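Local coordinates for protein P-granule scaffold (Caenorhabditis japonica, PDB 5W4A) that helps scaffold P granules, the germ granules of nematodes, and probably binds RNA in connection with mRNA repression, at residues T73-M78 / L104-S109; S35-A40 / F48-K53; R6-F11 / L166-D171; D58-I63 / P86-E91. One frame throughout, in Å; residues are numbered along the deposited sequence.

Starting from the N terminus, residues 6-11 form the first half of contact 3, which closes only at 166-171. All the other contacts nest inside this long loop. Contact 2 closes first, joining the loops before and after helix 42-47. Contact 4 then opens on helix 57-64, and contact 1 opens on helix 71-84. Contact 4 closes at the start of helix 89-100 and contact 1 in the loop after that helix, so the two cross. Together they tie three successive helices and that loop. Contacts 1 and 3 touch through a salt bridge between Asp-107 and Arg-6. Contacts 2 and 3 touch where the rings of Phe-48 and Phe-170 pack.

Contact 1 (T73-M78 / L104-S109); sequences TILTSM and LTHDLS
The backbones approach most closely at Leu-75 and His-106, whose CA atoms are 6.4 Å apart, where a turn of helix 71-84 faces the loop between helices 89-100 and 116-131. Leu-75 covers the loop backbone with one methyl. Leu-75 CD2 lies 3.7 Å from Thr-105 O and 3.8 Å from His-106 CA. The side chains of Met-78, present as selenomethionine, and His-106 run antiparallel alongside each other. Met-78 CB comes obliquely to the imidazole, 3.7 Å from His-106 CD2. The chain of Met-78 then bends at its last torsion (chi3 71°). This brings Met-78 CE to 3.7 Å from His-106 CB, so both ends of that side chain touch the histidine. A type I beta turn from His-106 to Ser-109 shapes the loop within this largely helical domain. His-106 O accepts two bonds from Ser-109, one from its N and one from its OG, the latter 2.7 Å long. The ring is gripped at both nitrogens. His-106 ND1 accepts from Leu-108 N at 3.0 Å, with the donor 28° out of the ring plane. NE2 bonds to Asp-79 OD1 on the same helix as Leu-75 and probably carries the proton. These two bonds fix the rotation of the ring. Leu-75 O sits at its edge, in plane. Asp-107 OD1 lies over one face, nearer the ring's border than its centre, and Phe-92 meets the ring edge-to-face.

Contact 2 (S35-A40 / F48-K53); sequences SDPNKA and FGASDK
The Ala-50 carbonyl is the flat group that Pro-37 touches, and the Asn-38 amide lies at the border of the contact. The puckered proline ring lays its CB and CG against the carbonyl oxygen. Pro-37 CB is 3.7 Å from Ala-50 O, and Pro-37 CG is equally near that oxygen. Pro-37 CB also lies 3.6 Å from Ala-50 CB, a contact between two apolar side chains. The alanine is therefore met by the ring at both its methyl and its carbonyl. The aromatic ring of Phe-48 packs instead on Leu-208 and Ile-212 of helix 206-213. The two segments are the loops before and after the short helix 42-47. Gly-49 ends that helix in a Schellman motif, and its positive phi (80°) belongs to this ending. In the 35-40 loop, Asp-36 O accepts from Lys-39 N at 3.0 Å, curling the chain that carries Pro-37. Ser-51 forms an ST turn. Ser-51 OG accepts from Lys-53 N at 3.0 Å, with an N-H...O angle of 163°. Asn-38 OD1 approaches that hydroxyl only to 4.5 Å from Ser-51 OG, too far for a bond. Ala-50 also touches Ile-211, so helix 206-213 borders the contact. The loops thus meet across a small surface patch mainly by van der Waals packing, while the Ser-51 OG bond stays within its own loop.

Contact 3 (R6-F11 / L166-D171); sequences REIVEF and LDLDFD
Ile-8 meets Leu-168 from the N-terminal arm that leads into strand 9-11. Earlier in this arm, Arg-6 points its guanidinium elsewhere, to salt bridges with Asp-79 and with Asp-107. Two residues on, Ile-8 carries the contact. Its side chain and that of Leu-168 meet end to end. Ile-8 CD1 lies 3.9 Å from Leu-168 CD1 and 4.1 Å from Leu-168 CD2. The second branch also takes part, with Ile-8 CG2 4.0 Å from Leu-168 CD2. CG2 stands opposite the backbone N of Ile-8, while CG1 stands beside that N (chi1 -65°), and both branches face the leucine methyls. Ile-8 CD1 is also 4.4 Å from Leu-166 O. Val-9 enters strand 9-11, which pairs antiparallel with strand 14-16 in a small beta hairpin. Leu-168 occupies the N-cap position of helix 169-179. In that helix Asp-171 takes Thr-16 OG1 on OD1 and the backbone N atoms of Tyr-17 and Phe-18 on OD2, tying the helix start to the hairpin. Asp-167 and Asp-169, on either side of Leu-168 in sequence, both form salt bridges with Lys-134 of the second subunit.

Contact 4 (D58-I63 / P86-E91); sequences DDIVQI and PDFLTE
Glu-91 OE2 forms a salt bridge with Arg-95 NE and also lies 3.7 Å from Val-61 CG1. This is helix-to-helix packing, with helix 57-64 set against the first turn of helix 89-100 and the residues just before it. Helix 71-84, which lies between them in sequence, touches both sides: Leu-84 meets Ile-60, and Leu-81 meets Phe-88 and Glu-91. The side chains of Val-61 and Glu-91 each extend toward the other's helix. CG1 of Val-61 stands opposite its backbone N (chi1 175°) and meets the carboxylate end of Glu-91, with Glu-91 CD 3.8 Å from Val-61 CG1. The glutamate chain bends at its second torsion (chi2 74°), so its aliphatic part comes near too, with Glu-91 CG 4.1 Å from Val-61 CG1. The bridge to Arg-95 satisfies OE2 beside this apolar methyl and probably steadies the negative charge there. Phe-88 carries the other half of the contact, against Ile-60 and Val-61. Val-61 CG2 is at the edge of the Phe-88 ring, near its plane, 4.4 Å from Phe-88 CD2. Ile-60 also packs on Phe-43 of helix 42-47. Its side chain lies roughly perpendicular to that of Phe-88 and touches it with two branches. Ile-60 CG2 is 4.0 Å from Phe-88 CE2. Ile-60 CD1, at the end of the other branch, approaches the ring obliquely, 4.0 Å from Phe-88 CZ.

Contact 1 (T73-M78 / L104-S109)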
loop_
_atom_site.group_PDB
_atom_site.type_symbol
_atom_site.label_atom_id
_atom_site.label_comp_id
_atom_site.label_asym_id
_atom_site.label_seq_id
_atom_site.Cartn_x
_atom_site.Cartn_y
_atom_site.Cartn_z
ATOM N N THR C 73 0.738 10.865 23.325
ATOM C CA THR C 73 2.164 10.867 22.997
ATOM C C THR C 73 2.820 9.557 23.404
ATOM O O THR C 73 3.602 8.979 22.643
ATOM C CB THR C 73 2.866 12.038 23.686
ATOM O OG1 THR C 73 2.439 13.256 23.070
ATOM C CG2 THR C 73 4.383 11.905 23.591
ATOM N N ILE C 74 2.500 9.076 24.599
ATOM C CA ILE C 74 3.085 7.832 25.089
ATOM C C ILE C 74 2.673 6.669 24.184
ATOM O O ILE C 74 3.506 5.846 23.792
ATOM C CB ILE C 74 2.687 7.598 26.561
ATOM C CG1 ILE C 74 3.359 8.646 27.464
ATOM C CG2 ILE C 74 3.050 6.179 27.054
ATOM C CD1 ILE C 74 2.703 8.770 28.860
ATOM N N LEU C 75 1.384 6.569 23.853
ATOM C CA LEU C 75 0.923 5.433 23.047
ATOM C C LEU C 75 1.527 5.454 21.642
ATOM O O LEU C 75 1.905 4.410 21.103
ATOM C CB LEU C 75 -0.605 5.424 22.973
ATOM C CG LEU C 75 -1.311 4.999 24.272
ATOM C CD1 LEU C 75 -2.785 5.336 24.186
ATOM C CD2 LEU C 75 -1.139 3.493 24.547
ATOM N N THR C 76 1.626 6.643 21.044
ATOM C CA THR C 76 2.244 6.781 19.734
ATOM C C THR C 76 3.706 6.363 19.785
ATOM O O THR C 76 4.174 5.573 18.953
ATOM C CB THR C 76 2.069 8.233 19.285
ATOM O OG1 THR C 76 0.671 8.477 19.071
ATOM C CG2 THR C 76 2.848 8.525 17.996
ATOM N N SER C 77 4.426 6.824 20.805
ATOM C CA SER C 77 5.831 6.468 20.919
ATOM C C SER C 77 6.018 5.000 21.266
ATOM O O SER C 77 7.030 4.412 20.891
ATOM C CB SER C 77 6.499 7.376 21.942
ATOM O OG SER C 77 6.727 8.645 21.353
HETATM N N MSE C 78 5.047 4.378 21.919
HETATM C CA MSE C 78 5.092 2.927 22.126
HETATM C C MSE C 78 4.970 2.147 20.809
HETATM O O MSE C 78 5.589 1.084 20.652
HETATM C CB MSE C 78 4.008 2.503 23.084
HETATM C CG MSE C 78 4.370 2.922 24.505
HETATM SE SE MSE C 78 2.938 2.634 25.774
HETATM C CE MSE C 78 3.006 0.695 25.812
ATOM N N LEU C 104 -5.336 2.617 31.152
ATOM C CA LEU C 104 -4.911 2.710 29.766
ATOM C C LEU C 104 -3.962 1.564 29.437
ATOM O O LEU C 104 -3.258 1.048 30.307
ATOM C CB LEU C 104 -4.205 4.050 29.477
ATOM C CG LEU C 104 -5.062 5.299 29.666
ATOM C CD1 LEU C 104 -4.178 6.530 29.542
ATOM C CD2 LEU C 104 -6.166 5.336 28.643
ATOM N N THR C 105 -3.942 1.176 28.168
ATOM C CA THR C 105 -3.002 0.162 27.713
ATOM C C THR C 105 -2.787 0.297 26.212
ATOM O O THR C 105 -3.587 0.893 25.487
ATOM C CB THR C 105 -3.491 -1.255 28.068
ATOM O OG1 THR C 105 -2.380 -2.160 28.054
ATOM C CG2 THR C 105 -4.571 -1.726 27.106
ATOM N N HIS C 106 -1.683 -0.273 25.755
ATOM C CA HIS C 106 -1.434 -0.331 24.326
ATOM C C HIS C 106 -2.327 -1.388 23.684
ATOM O O HIS C 106 -2.518 -2.482 24.245
ATOM C CB HIS C 106 0.037 -0.626 24.079
ATOM C CG HIS C 106 0.444 -0.384 22.666
ATOM N ND1 HIS C 106 0.280 -1.326 21.674
ATOM C CD2 HIS C 106 0.984 0.708 22.074
ATOM C CE1 HIS C 106 0.691 -0.817 20.526
ATOM N NE2 HIS C 106 1.135 0.409 20.746
ATOM N N ASP C 107 -2.882 -1.061 22.511
ATOM C CA ASP C 107 -3.859 -1.939 21.869
ATOM C C ASP C 107 -3.247 -3.236 21.335
ATOM O O ASP C 107 -3.994 -4.174 21.036
ATOM C CB ASP C 107 -4.627 -1.227 20.732
ATOM C CG ASP C 107 -3.718 -0.595 19.677
ATOM O OD1 ASP C 107 -2.634 -0.107 20.010
ATOM O OD2 ASP C 107 -4.133 -0.575 18.524
ATOM N N LEU C 108 -1.926 -3.312 21.204
ATOM C CA LEU C 108 -1.266 -4.540 20.770
ATOM C C LEU C 108 -0.617 -5.279 21.934
ATOM O O LEU C 108 0.316 -6.057 21.721
ATOM C CB LEU C 108 -0.233 -4.245 19.683
ATOM C CG LEU C 108 -0.750 -3.566 18.408
ATOM C CD1 LEU C 108 0.358 -3.370 17.344
ATOM C CD2 LEU C 108 -1.949 -4.291 17.844
ATOM N N SER C 109 -1.113 -5.054 23.147
ATOM C CA SER C 109 -0.592 -5.692 24.348
ATOM C C SER C 109 -0.604 -7.215 24.292
ATOM O O SER C 109 0.041 -7.836 25.136
ATOM C CB SER C 109 -1.405 -5.230 25.564
ATOM O OG SER C 109 -1.020 -3.927 25.976
#

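Contact 2 (S35-A40 / F48-K53)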
loop_
_atom_site.group_PDB
_atom_site.type_symbol
_atom_site.label_atom_id
_atom_site.label_comp_id
_atom_site.label_asym_id
_atom_site.label_seq_id
_atom_site.Cartn_x
_atom_site.Cartn_y
_atom_site.Cartn_z
ATOM N N SER C 35 25.403 24.263 12.636
ATOM C CA SER C 35 26.565 25.014 13.115
ATOM C C SER C 35 27.297 24.366 14.278
ATOM O O SER C 35 28.495 24.613 14.449
ATOM C CB SER C 35 26.131 26.422 13.522
ATOM O OG SER C 35 25.569 27.079 12.399
ATOM N N ASP C 36 26.617 23.585 15.106
ATOM C CA ASP C 36 27.247 22.936 16.263
ATOM C C ASP C 36 26.515 21.635 16.511
ATOM O O ASP C 36 25.846 21.448 17.542
ATOM C CB ASP C 36 27.211 23.848 17.485
ATOM C CG ASP C 36 28.234 23.459 18.538
ATOM O OD1 ASP C 36 28.877 22.393 18.393
ATOM O OD2 ASP C 36 28.389 24.236 19.506
ATOM N N PRO C 37 26.592 20.700 15.567
ATOM C CA PRO C 37 25.803 19.478 15.697
ATOM C C PRO C 37 26.182 18.627 16.908
ATOM O O PRO C 37 25.329 17.895 17.417
ATOM C CB PRO C 37 26.058 18.746 14.366
ATOM C CG PRO C 37 27.308 19.312 13.841
ATOM C CD PRO C 37 27.382 20.735 14.327
ATOM N N ASN C 38 27.424 18.695 17.403
ATOM C CA ASN C 38 27.762 17.923 18.595
ATOM C C ASN C 38 27.068 18.437 19.850
ATOM O O ASN C 38 26.926 17.680 20.814
ATOM C CB ASN C 38 29.272 17.910 18.805
ATOM C CG ASN C 38 29.972 17.164 17.711
ATOM O OD1 ASN C 38 29.454 16.172 17.198
ATOM N ND2 ASN C 38 31.118 17.662 17.302
ATOM N N LYS C 39 26.582 19.669 19.848
ATOM C CA LYS C 39 25.813 20.141 20.987
ATOM C C LYS C 39 24.325 19.969 20.777
ATOM O O LYS C 39 23.550 20.211 21.710
ATOM C CB LYS C 39 26.120 21.616 21.279
ATOM C CG LYS C 39 27.083 21.797 22.456
ATOM C CD LYS C 39 28.092 22.879 22.201
ATOM C CE LYS C 39 28.538 23.510 23.501
ATOM N NZ LYS C 39 29.160 22.508 24.412
ATOM N N ALA C 40 23.922 19.577 19.574
ATOM C CA ALA C 40 22.532 19.289 19.294
ATOM C C ALA C 40 22.188 17.872 19.735
ATOM O O ALA C 40 23.043 17.056 20.081
ATOM C CB ALA C 40 22.233 19.442 17.798
ATOM N N PHE C 48 19.638 13.483 10.366
ATOM C CA PHE C 48 19.723 14.555 9.383
ATOM C C PHE C 48 21.111 14.673 8.769
ATOM O O PHE C 48 21.361 15.616 8.007
ATOM C CB PHE C 48 19.259 15.877 10.016
ATOM C CG PHE C 48 17.767 15.964 10.111
ATOM C CD1 PHE C 48 17.080 15.471 11.215
ATOM C CD2 PHE C 48 17.034 16.472 9.054
ATOM C CE1 PHE C 48 15.686 15.498 11.243
ATOM C CE2 PHE C 48 15.649 16.471 9.077
ATOM C CZ PHE C 48 14.979 16.016 10.176
ATOM N N GLY C 49 22.014 13.756 9.104
ATOM C CA GLY C 49 23.313 13.698 8.458
ATOM C C GLY C 49 24.321 14.686 8.976
ATOM O O GLY C 49 25.348 14.902 8.316
ATOM N N ALA C 50 24.065 15.298 10.138
ATOM C CA ALA C 50 24.982 16.265 10.733
ATOM C C ALA C 50 26.099 15.612 11.516
ATOM O O ALA C 50 27.112 16.265 11.787
ATOM C CB ALA C 50 24.227 17.209 11.678
ATOM N N SER C 51 25.912 14.355 11.900
ATOM C CA SER C 51 26.876 13.576 12.651
ATOM C C SER C 51 26.754 12.126 12.209
ATOM O O SER C 51 25.668 11.662 11.858
ATOM C CB SER C 51 26.642 13.680 14.156
ATOM O OG SER C 51 27.570 12.853 14.851
ATOM N N ASP C 52 27.876 11.416 12.217
ATOM C CA ASP C 52 27.858 9.981 11.978
ATOM C C ASP C 52 27.864 9.188 13.276
ATOM O O ASP C 52 27.911 7.954 13.239
ATOM C CB ASP C 52 29.040 9.580 11.088
ATOM C CG ASP C 52 28.826 9.978 9.641
ATOM O OD1 ASP C 52 27.656 9.970 9.194
ATOM O OD2 ASP C 52 29.819 10.311 8.954
ATOM N N LYS C 53 27.806 9.867 14.421
ATOM C CA LYS C 53 27.688 9.188 15.705
ATOM C C LYS C 53 26.266 8.663 15.875
ATOM O O LYS C 53 25.308 9.439 15.857
ATOM C CB LYS C 53 28.052 10.149 16.838
ATOM C CG LYS C 53 27.849 9.601 18.255
ATOM C CD LYS C 53 27.814 10.730 19.298
ATOM C CE LYS C 53 26.715 10.511 20.360
ATOM N NZ LYS C 53 26.358 11.770 21.114
#

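Contact 3 (R6-F11 / L166-D171)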
loop_
_atom_site.group_PDB
_atom_site.type_symbol
_atom_site.label_atom_id
_atom_site.label_comp_id
_atom_site.label_asym_id
_atom_site.label_seq_id
_atom_site.Cartn_x
_atom_site.Cartn_y
_atom_site.Cartn_z
ATOM N N ARG C 6 -4.668 6.965 16.454
ATOM C CA ARG C 6 -3.423 7.150 15.711
ATOM C C ARG C 6 -3.621 8.290 14.722
ATOM O O ARG C 6 -4.497 8.207 13.855
ATOM C CB ARG C 6 -3.043 5.873 14.963
ATOM C CG ARG C 6 -2.625 4.708 15.874
ATOM C CD ARG C 6 -2.114 3.529 15.071
ATOM N NE ARG C 6 -1.475 2.573 15.985
ATOM C CZ ARG C 6 -2.122 1.641 16.687
ATOM N NH1 ARG C 6 -3.422 1.448 16.558
ATOM N NH2 ARG C 6 -1.442 0.861 17.527
ATOM N N GLU C 7 -2.841 9.362 14.867
ATOM C CA GLU C 7 -2.983 10.545 14.032
ATOM C C GLU C 7 -1.644 10.992 13.474
ATOM O O GLU C 7 -0.680 11.167 14.227
ATOM C CB GLU C 7 -3.630 11.678 14.849
ATOM C CG GLU C 7 -5.038 11.277 15.340
ATOM C CD GLU C 7 -5.677 12.288 16.291
ATOM O OE1 GLU C 7 -5.015 12.725 17.262
ATOM O OE2 GLU C 7 -6.853 12.633 16.059
ATOM N N ILE C 8 -1.615 11.241 12.161
ATOM C CA ILE C 8 -0.471 11.865 11.507
ATOM C C ILE C 8 -0.484 13.344 11.868
ATOM O O ILE C 8 -1.555 13.976 11.922
ATOM C CB ILE C 8 -0.533 11.660 9.988
ATOM C CG1 ILE C 8 -0.392 10.156 9.687
ATOM C CG2 ILE C 8 0.544 12.480 9.265
ATOM C CD1 ILE C 8 -0.664 9.772 8.258
ATOM N N VAL C 9 0.696 13.894 12.115
ATOM C CA VAL C 9 0.862 15.319 12.383
ATOM C C VAL C 9 1.970 15.850 11.470
ATOM O O VAL C 9 2.737 15.102 10.861
ATOM C CB VAL C 9 1.170 15.600 13.860
ATOM C CG1 VAL C 9 0.054 15.063 14.751
ATOM C CG2 VAL C 9 2.490 14.981 14.265
ATOM N N GLU C 10 2.039 17.181 11.368
ATOM C CA GLU C 10 2.994 17.817 10.484
ATOM C C GLU C 10 3.600 19.014 11.186
ATOM O O GLU C 10 2.916 19.698 11.952
ATOM C CB GLU C 10 2.313 18.238 9.176
ATOM C CG GLU C 10 3.225 18.818 8.132
ATOM C CD GLU C 10 2.539 18.891 6.757
ATOM O OE1 GLU C 10 1.897 17.881 6.380
ATOM O OE2 GLU C 10 2.704 19.929 6.090
ATOM N N PHE C 11 4.894 19.245 10.920
ATOM C CA PHE C 11 5.611 20.435 11.373
ATOM C C PHE C 11 6.403 20.971 10.188
ATOM O O PHE C 11 7.372 20.345 9.764
ATOM C CB PHE C 11 6.558 20.117 12.530
ATOM C CG PHE C 11 5.882 19.553 13.743
ATOM C CD1 PHE C 11 5.770 18.193 13.905
ATOM C CD2 PHE C 11 5.347 20.388 14.710
ATOM C CE1 PHE C 11 5.138 17.655 15.032
ATOM C CE2 PHE C 11 4.727 19.835 15.853
ATOM C CZ PHE C 11 4.632 18.461 15.979
ATOM N N LEU C 166 1.371 6.638 2.566
ATOM C CA LEU C 166 0.685 7.639 3.380
ATOM C C LEU C 166 1.452 8.961 3.443
ATOM O O LEU C 166 1.165 9.816 4.294
ATOM C CB LEU C 166 0.468 7.084 4.789
ATOM C CG LEU C 166 -0.315 5.776 4.903
ATOM C CD1 LEU C 166 -0.240 5.197 6.308
ATOM C CD2 LEU C 166 -1.753 6.063 4.520
ATOM N N ASP C 167 2.409 9.153 2.535
ATOM C CA ASP C 167 3.305 10.298 2.540
ATOM C C ASP C 167 4.008 10.430 3.888
ATOM O O ASP C 167 4.291 11.535 4.362
ATOM C CB ASP C 167 2.568 11.579 2.145
ATOM C CG ASP C 167 2.203 11.612 0.659
ATOM O OD1 ASP C 167 2.636 10.722 -0.109
ATOM O OD2 ASP C 167 1.477 12.553 0.253
ATOM N N LEU C 168 4.350 9.278 4.480
ATOM C CA LEU C 168 5.177 9.185 5.682
ATOM C C LEU C 168 6.607 8.778 5.330
ATOM O O LEU C 168 7.285 8.074 6.091
ATOM C CB LEU C 168 4.531 8.222 6.687
ATOM C CG LEU C 168 3.214 8.724 7.287
ATOM C CD1 LEU C 168 2.573 7.655 8.135
ATOM C CD2 LEU C 168 3.426 10.028 8.080
ATOM N N ASP C 169 7.102 9.297 4.200
ATOM C CA ASP C 169 8.490 9.089 3.794
ATOM C C ASP C 169 9.487 9.454 4.887
ATOM O O ASP C 169 10.505 8.771 5.034
ATOM C CB ASP C 169 8.766 9.880 2.508
ATOM C CG ASP C 169 7.708 9.622 1.457
ATOM O OD1 ASP C 169 6.575 10.159 1.616
ATOM O OD2 ASP C 169 8.007 8.838 0.522
ATOM N N PHE C 170 9.229 10.520 5.660
ATOM C CA PHE C 170 10.124 10.852 6.760
ATOM C C PHE C 170 10.282 9.681 7.726
ATOM O O PHE C 170 11.396 9.355 8.152
ATOM C CB PHE C 170 9.594 12.087 7.503
ATOM C CG PHE C 170 10.348 12.434 8.742
ATOM C CD1 PHE C 170 11.682 12.849 8.649
ATOM C CD2 PHE C 170 9.758 12.359 9.997
ATOM C CE1 PHE C 170 12.377 13.229 9.782
ATOM C CE2 PHE C 170 10.469 12.750 11.140
ATOM C CZ PHE C 170 11.775 13.165 11.016
ATOM N N ASP C 171 9.178 9.054 8.107
ATOM C CA ASP C 171 9.253 7.973 9.079
ATOM C C ASP C 171 10.005 6.788 8.486
ATOM O O ASP C 171 10.817 6.153 9.188
ATOM C CB ASP C 171 7.852 7.548 9.512
ATOM C CG ASP C 171 7.143 8.566 10.372
ATOM O OD1 ASP C 171 7.790 9.575 10.756
ATOM O OD2 ASP C 171 5.932 8.350 10.659
#

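Contact 4 (D58-I63 / P86-E91)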
loop_
_atom_site.group_PDB
_atom_site.type_symbol
_atom_site.label_atom_id
_atom_site.label_comp_id
_atom_site.label_asym_id
_atom_site.label_seq_id
_atom_site.Cartn_x
_atom_site.Cartn_y
_atom_site.Cartn_z
ATOM N N ASP C 58 19.013 5.325 24.926
ATOM C CA ASP C 58 18.523 6.385 25.802
ATOM C C ASP C 58 18.249 7.671 25.023
ATOM O O ASP C 58 17.216 8.323 25.231
ATOM C CB ASP C 58 19.523 6.647 26.934
ATOM C CG ASP C 58 19.203 7.925 27.714
ATOM O OD1 ASP C 58 18.228 7.920 28.496
ATOM O OD2 ASP C 58 19.916 8.940 27.535
ATOM N N ASP C 59 19.169 8.060 24.124
ATOM C CA ASP C 59 18.966 9.257 23.305
ATOM C C ASP C 59 17.638 9.196 22.561
ATOM O O ASP C 59 16.922 10.193 22.457
ATOM C CB ASP C 59 20.082 9.412 22.265
ATOM C CG ASP C 59 21.449 9.718 22.878
ATOM O OD1 ASP C 59 21.502 10.325 23.968
ATOM O OD2 ASP C 59 22.460 9.374 22.225
ATOM N N ILE C 60 17.333 8.035 22.000
ATOM C CA ILE C 60 16.108 7.849 21.241
ATOM C C ILE C 60 14.895 7.890 22.164
ATOM O O ILE C 60 13.905 8.578 21.889
ATOM C CB ILE C 60 16.201 6.523 20.472
ATOM C CG1 ILE C 60 17.274 6.629 19.390
ATOM C CG2 ILE C 60 14.854 6.153 19.876
ATOM C CD1 ILE C 60 17.589 5.263 18.722
ATOM N N VAL C 61 14.962 7.163 23.287
ATOM C CA VAL C 61 13.831 7.126 24.213
ATOM C C VAL C 61 13.518 8.530 24.723
ATOM O O VAL C 61 12.348 8.891 24.913
ATOM C CB VAL C 61 14.123 6.139 25.365
ATOM C CG1 VAL C 61 13.003 6.168 26.430
ATOM C CG2 VAL C 61 14.280 4.726 24.821
ATOM N N GLN C 62 14.557 9.352 24.943
ATOM C CA GLN C 62 14.352 10.699 25.465
ATOM C C GLN C 62 13.573 11.572 24.496
ATOM O O GLN C 62 12.757 12.407 24.919
ATOM C CB GLN C 62 15.699 11.354 25.788
ATOM C CG GLN C 62 16.369 10.813 27.037
ATOM C CD GLN C 62 15.517 11.012 28.266
ATOM O OE1 GLN C 62 14.948 12.088 28.472
ATOM N NE2 GLN C 62 15.389 9.964 29.073
ATOM N N ILE C 63 13.847 11.435 23.190
ATOM C CA ILE C 63 13.103 12.181 22.187
ATOM C C ILE C 63 11.676 11.650 22.079
ATOM O O ILE C 63 10.728 12.418 21.880
ATOM C CB ILE C 63 13.844 12.116 20.834
ATOM C CG1 ILE C 63 15.015 13.107 20.807
ATOM C CG2 ILE C 63 12.897 12.381 19.641
ATOM C CD1 ILE C 63 14.612 14.601 20.798
ATOM N N PRO C 86 13.762 -5.512 19.241
ATOM C CA PRO C 86 13.981 -6.091 20.578
ATOM C C PRO C 86 14.724 -5.195 21.560
ATOM O O PRO C 86 14.505 -5.325 22.767
ATOM C CB PRO C 86 14.784 -7.365 20.271
ATOM C CG PRO C 86 15.430 -7.100 18.954
ATOM C CD PRO C 86 14.450 -6.273 18.187
ATOM N N ASP C 87 15.594 -4.292 21.099
ATOM C CA ASP C 87 16.301 -3.415 22.032
ATOM C C ASP C 87 15.381 -2.415 22.725
ATOM O O ASP C 87 15.836 -1.699 23.622
ATOM C CB ASP C 87 17.411 -2.637 21.317
ATOM C CG ASP C 87 18.575 -3.520 20.914
ATOM O OD1 ASP C 87 18.712 -4.617 21.487
ATOM O OD2 ASP C 87 19.351 -3.104 20.032
ATOM N N PHE C 88 14.115 -2.335 22.313
ATOM C CA PHE C 88 13.176 -1.378 22.868
ATOM C C PHE C 88 11.970 -2.041 23.521
ATOM O O PHE C 88 11.101 -1.334 24.045
ATOM C CB PHE C 88 12.737 -0.403 21.762
ATOM C CG PHE C 88 13.885 0.411 21.208
ATOM C CD1 PHE C 88 14.676 -0.090 20.183
ATOM C CD2 PHE C 88 14.185 1.659 21.725
ATOM C CE1 PHE C 88 15.731 0.638 19.681
ATOM C CE2 PHE C 88 15.241 2.402 21.223
ATOM C CZ PHE C 88 16.023 1.886 20.196
ATOM N N LEU C 89 11.923 -3.371 23.561
ATOM C CA LEU C 89 10.736 -4.063 24.057
ATOM C C LEU C 89 10.623 -4.009 25.572
ATOM O O LEU C 89 9.508 -4.018 26.113
ATOM C CB LEU C 89 10.746 -5.512 23.579
ATOM C CG LEU C 89 9.513 -6.358 23.881
ATOM C CD1 LEU C 89 8.248 -5.844 23.186
ATOM C CD2 LEU C 89 9.786 -7.791 23.445
ATOM N N THR C 90 11.746 -3.965 26.284
ATOM C CA THR C 90 11.665 -3.792 27.725
ATOM C C THR C 90 11.120 -2.413 28.066
ATOM O O THR C 90 10.275 -2.282 28.963
ATOM C CB THR C 90 13.034 -4.026 28.357
ATOM O OG1 THR C 90 13.414 -5.388 28.123
ATOM C CG2 THR C 90 12.993 -3.767 29.848
ATOM N N GLU C 91 11.552 -1.380 27.326
ATOM C CA GLU C 91 11.000 -0.045 27.532
ATOM C C GLU C 91 9.508 -0.022 27.221
ATOM O O GLU C 91 8.735 0.614 27.944
ATOM C CB GLU C 91 11.745 0.988 26.675
ATOM C CG GLU C 91 11.303 2.435 26.889
ATOM C CD GLU C 91 11.791 3.039 28.202
ATOM O OE1 GLU C 91 12.881 2.657 28.673
ATOM O OE2 GLU C 91 11.097 3.920 28.743
#